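Local coordinates for heme-binding protein A / AI-2 binding protein A (Helicobacter pylori SS1, PDB 6OFQ), which binds peptides in the periplasm as a type II ABC transporter-associated binding protein and probably delivers them for uptake, at residues 426-431 with 435-440; 446-449 with 454-457. All coordinates share one frame; numbering follows the deposited sequence.

Contacts 1 and 2 follow each other along the chain, their centres about 12 Å apart. Both are buried, contact 2 in all three touching residues, contact 1 in four of six. Contact 1 lies deeper, about 8 Å from the centre of the chain, and joins the end of strand 423-429 to helix 436-443 through side-chain hydrogen bonds and an aromatic pair. Contact 2, about 15 Å from the centre, lays the short helix 445-449 on the loop leading to helix 462-473; it relies on two alanine methyl groups, an asparagine and one bridging water. The two regions meet where Tyr440 touches Gln446 and Ala447, and where Gln454 OE1 packs 3.4 Å from Trp428 CZ3.

Contact 1. Residues 426-431 with 435-440; sequences AGWMAD and PDNFLY
Asn437 OD1 takes two hydrogen bonds from opposite faces of its amide plane: Trp428 NE1 gives one at 3.1 Å, and the backbone Asp431 N gives the other at 2.9 Å. Both donors stand well out of the carbonyl plane, whereas the indole N-H points at the oxygen almost within its own ring plane. The other amide arm runs nearly straight (172°) from Asn437 ND2 to the anti lone pair of Asp431 OD2, 2.9 Å away. Three bonds thus fix the rotation of the Asn437 amide, which the extended chi1 of 177° directs at the turn after the strand. Asp431 OD2 is also hydrogen-bonded to Tyr143 OH. Beside this polar cluster the indole of Trp428 presents its edge to Phe438 in a T-shaped stack, planes at 71°. Trp428 CD1 stands 3.4 Å above the plane of the Phe438 ring, over its centre, and the methyl of Ala430 meets the edge of that ring, its CB 3.6 Å from Phe438 CE1. The strand end and the turn before the helix carry Gly-Trp-Met-Ala-Asp-Ile-Ala-Asp-Pro, where Asp431 probably corresponds to the aspartate that meets the peptide's amino group in OppA and other type II periplasmic binding relatives.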
loop_
_atom_site.group_PDB
_atom_site.type_symbol
_atom_site.label_atom_id
_atom_site.label_comp_id
_atom_site.label_asym_id
_atom_site.label_seq_id
_atom_site.Cartn_x
_atom_site.Cartn_y
_atom_site.Cartn_z
ATOM N N ALA A 426 9.399 2.267 8.078
ATOM C CA ALA A 426 8.232 2.573 7.280
ATOM C C ALA A 426 8.481 1.936 5.923
ATOM O O ALA A 426 9.629 1.776 5.479
ATOM C CB ALA A 426 8.136 4.078 7.081
ATOM N N GLY A 427 7.438 1.603 5.204
ATOM C CA GLY A 427 7.550 1.077 3.848
ATOM C C GLY A 427 6.270 1.400 3.103
ATOM O O GLY A 427 5.149 1.505 3.630
ATOM N N TRP A 428 6.433 1.395 1.787
ATOM C CA TRP A 428 5.330 1.648 0.867
ATOM C C TRP A 428 5.505 0.885 -0.430
ATOM O O TRP A 428 6.624 0.808 -1.004
ATOM C CB TRP A 428 5.262 3.117 0.486
ATOM C CG TRP A 428 4.022 3.591 -0.200
ATOM C CD1 TRP A 428 3.902 4.003 -1.507
ATOM C CD2 TRP A 428 2.777 3.854 0.421
ATOM N NE1 TRP A 428 2.653 4.508 -1.726
ATOM C CE2 TRP A 428 1.936 4.420 -0.551
ATOM C CE3 TRP A 428 2.275 3.634 1.716
ATOM C CZ2 TRP A 428 0.626 4.751 -0.284
ATOM C CZ3 TRP A 428 0.989 4.004 1.972
ATOM C CH2 TRP A 428 0.191 4.587 0.993
ATOM N N MET A 429 4.442 0.282 -0.882
ATOM C CA MET A 429 4.324 -0.291 -2.227
ATOM C C MET A 429 3.436 0.659 -3.010
ATOM O O MET A 429 2.329 1.025 -2.583
ATOM C CB MET A 429 3.596 -1.625 -2.089
ATOM C CG MET A 429 3.110 -2.231 -3.386
ATOM S SD MET A 429 4.468 -2.580 -4.537
ATOM C CE MET A 429 3.556 -2.940 -6.055
ATOM N N ALA A 430 3.919 1.079 -4.183
ATOM C CA ALA A 430 3.098 1.890 -5.080
ATOM C C ALA A 430 1.719 1.318 -5.254
ATOM O O ALA A 430 1.562 0.149 -5.597
ATOM C CB ALA A 430 3.753 2.050 -6.435
ATOM N N ASP A 431 0.721 2.201 -5.155
ATOM C CA ASP A 431 -0.626 1.882 -5.588
ATOM C C ASP A 431 -0.846 2.125 -7.069
ATOM O O ASP A 431 -1.704 1.499 -7.677
ATOM C CB ASP A 431 -1.691 2.662 -4.783
ATOM C CG ASP A 431 -1.482 2.476 -3.285
ATOM O OD1 ASP A 431 -1.513 1.285 -2.824
ATOM O OD2 ASP A 431 -1.258 3.508 -2.597
ATOM N N PRO A 435 4.497 9.558 -9.216
ATOM C CA PRO A 435 5.126 10.140 -8.012
ATOM C C PRO A 435 4.174 10.691 -6.978
ATOM O O PRO A 435 4.529 10.716 -5.780
ATOM C CB PRO A 435 6.089 11.205 -8.580
ATOM C CG PRO A 435 6.391 10.714 -9.973
ATOM C CD PRO A 435 5.094 10.156 -10.442
ATOM N N ASP A 436 3.022 11.155 -7.405
ATOM C CA ASP A 436 2.072 11.703 -6.439
ATOM C C ASP A 436 1.729 10.743 -5.300
ATOM O O ASP A 436 1.570 11.146 -4.134
ATOM C CB ASP A 436 0.784 12.123 -7.153
ATOM C CG ASP A 436 -0.224 12.805 -6.238
ATOM O OD1 ASP A 436 -1.096 12.059 -5.745
ATOM O OD2 ASP A 436 -0.192 14.013 -6.104
ATOM N N ASN A 437 1.671 9.462 -5.639
ATOM C CA ASN A 437 1.239 8.386 -4.706
ATOM C C ASN A 437 2.278 8.205 -3.584
ATOM O O ASN A 437 1.929 7.550 -2.574
ATOM C CB ASN A 437 0.987 7.105 -5.502
ATOM C CG ASN A 437 0.607 5.899 -4.636
ATOM O OD1 ASN A 437 1.393 4.932 -4.569
ATOM N ND2 ASN A 437 -0.529 5.910 -3.997
ATOM N N PHE A 438 3.528 8.637 -3.801
ATOM C CA PHE A 438 4.523 8.632 -2.735
ATOM C C PHE A 438 4.642 10.039 -2.174
ATOM O O PHE A 438 4.503 10.269 -0.939
ATOM C CB PHE A 438 5.922 8.118 -3.149
ATOM C CG PHE A 438 5.985 6.637 -3.510
ATOM C CD1 PHE A 438 5.379 6.110 -4.668
ATOM C CD2 PHE A 438 6.799 5.798 -2.751
ATOM C CE1 PHE A 438 5.561 4.755 -4.969
ATOM C CE2 PHE A 438 6.934 4.446 -3.072
ATOM C CZ PHE A 438 6.343 3.938 -4.198
ATOM N N LEU A 439 5.042 10.986 -3.008
ATOM C CA LEU A 439 5.373 12.300 -2.526
ATOM C C LEU A 439 4.182 12.999 -1.869
ATOM O O LEU A 439 4.343 13.582 -0.789
ATOM C CB LEU A 439 5.920 13.171 -3.633
ATOM C CG LEU A 439 7.174 12.618 -4.334
ATOM C CD1 LEU A 439 7.507 13.524 -5.521
ATOM C CD2 LEU A 439 8.334 12.539 -3.351
ATOM N N TYR A 440 3.000 12.978 -2.446
ATOM C CA TYR A 440 1.888 13.703 -1.849
ATOM C C TYR A 440 1.226 12.898 -0.757
ATOM O O TYR A 440 0.959 13.384 0.370
ATOM C CB TYR A 440 0.869 14.150 -2.904
ATOM C CG TYR A 440 -0.036 15.261 -2.387
ATOM C CD1 TYR A 440 0.467 16.545 -2.368
ATOM C CD2 TYR A 440 -1.295 15.026 -1.888
ATOM C CE1 TYR A 440 -0.278 17.601 -1.872
ATOM C CE2 TYR A 440 -2.069 16.111 -1.407
ATOM C CZ TYR A 440 -1.494 17.352 -1.422
ATOM O OH TYR A 440 -2.164 18.534 -0.979
#

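Contact 2. Residues 446-449 with 454-457; sequences QAAS and QNGS
The Asn455 amide has the methyl of Ala448 over one face, toward its nitrogen end: Ala448 CB is 3.6 Å from Asn455 ND2 and 4.1 Å from Asn455 CG. At its two polar ends the amide turns to neighbours just outside the segments, ND2 bonding Ser444 O and OD1 receiving Tyr459 N, which together fix its rotation. This is a helix-to-loop packing in the type II periplasmic binding fold, where the short helix 445-449 meets the connection that leads to helix 462-473. The chi1 of -178° swings Asn455 CG away from its own backbone N, and the amide therefore extends past Ala448 to reach the residue ahead of the helix. Closer to the loop backbone, Asn455 CB rests 4.0 Å from Ala447 CB and 3.8 Å from the amide Ala448 N. Small methyl groups on the helix let the backbones come near, with the CA atoms of Ala448 and Asn455 5.2 Å apart. Within the helix Ser449 OG folds back to give a hydrogen bond to Gln446 O. Thr453, in the intervening loop, bonds Ala447 O and Asn455 N through the same hydroxyl, the second of these forming an ST turn. Ala447 O takes a further bond from a water at 2.7 Å, and that water accepts Gln454 N at 2.8 Å.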
loop_
_atom_site.group_PDB
_atom_site.type_symbol
_atom_site.label_atom_id
_atom_site.label_comp_id
_atom_site.label_asym_id
_atom_site.label_seq_id
_atom_site.Cartn_x
_atom_site.Cartn_y
_atom_site.Cartn_z
ATOM N N GLN A 446 -0.773 18.220 3.480
ATOM C CA GLN A 446 -2.100 17.646 3.494
ATOM C C GLN A 446 -2.066 16.308 4.207
ATOM O O GLN A 446 -2.858 16.024 5.105
ATOM C CB GLN A 446 -2.637 17.513 2.066
ATOM C CG GLN A 446 -3.910 16.674 2.019
ATOM C CD GLN A 446 -5.081 17.304 2.772
ATOM O OE1 GLN A 446 -5.322 18.510 2.646
ATOM N NE2 GLN A 446 -5.850 16.529 3.495
ATOM N N ALA A 447 -1.099 15.453 3.865
ATOM C CA ALA A 447 -1.040 14.109 4.451
ATOM C C ALA A 447 -0.769 14.197 5.955
ATOM O O ALA A 447 -1.342 13.419 6.726
ATOM C CB ALA A 447 0.008 13.235 3.777
ATOM N N ALA A 448 0.101 15.096 6.363
ATOM C CA ALA A 448 0.405 15.322 7.785
ATOM C C ALA A 448 -0.778 15.837 8.579
ATOM O O ALA A 448 -0.824 15.622 9.828
ATOM C CB ALA A 448 1.578 16.258 7.953
ATOM N N SER A 449 -1.691 16.542 7.939
ATOM C CA SER A 449 -2.851 17.130 8.628
ATOM C C SER A 449 -3.865 16.058 9.068
ATOM O O SER A 449 -4.684 16.326 9.951
ATOM C CB SER A 449 -3.495 18.207 7.761
ATOM O OG SER A 449 -4.269 17.670 6.703
ATOM N N GLN A 454 -0.506 9.029 7.303
ATOM C CA GLN A 454 0.501 8.251 6.585
ATOM C C GLN A 454 1.812 8.989 6.380
ATOM O O GLN A 454 2.783 8.383 5.899
ATOM C CB GLN A 454 -0.030 7.839 5.201
ATOM C CG GLN A 454 -1.396 7.160 5.346
ATOM C CD GLN A 454 -1.779 6.280 4.173
ATOM O OE1 GLN A 454 -1.338 5.138 4.124
ATOM N NE2 GLN A 454 -2.390 6.867 3.184
ATOM N N ASN A 455 1.866 10.218 6.879
ATOM C CA ASN A 455 3.100 10.996 6.830
ATOM C C ASN A 455 3.764 10.801 8.208
ATOM O O ASN A 455 3.645 11.605 9.155
ATOM C CB ASN A 455 2.787 12.457 6.519
ATOM C CG ASN A 455 3.994 13.350 6.387
ATOM O OD1 ASN A 455 5.072 13.041 6.898
ATOM N ND2 ASN A 455 3.839 14.487 5.722
ATOM N N GLY A 456 4.493 9.695 8.300
ATOM C CA GLY A 456 5.037 9.229 9.576
ATOM C C GLY A 456 6.175 10.082 10.077
ATOM O O GLY A 456 6.506 9.997 11.252
ATOM N N SER A 457 6.757 10.929 9.247
ATOM C CA SER A 457 7.774 11.896 9.671
ATOM C C SER A 457 7.185 13.241 10.099
ATOM O O SER A 457 7.871 14.152 10.511
ATOM C CB SER A 457 8.810 12.135 8.549
ATOM O OG SER A 457 9.611 10.989 8.377
HETATM O O HOH W 1 -2.054 10.924 5.871
#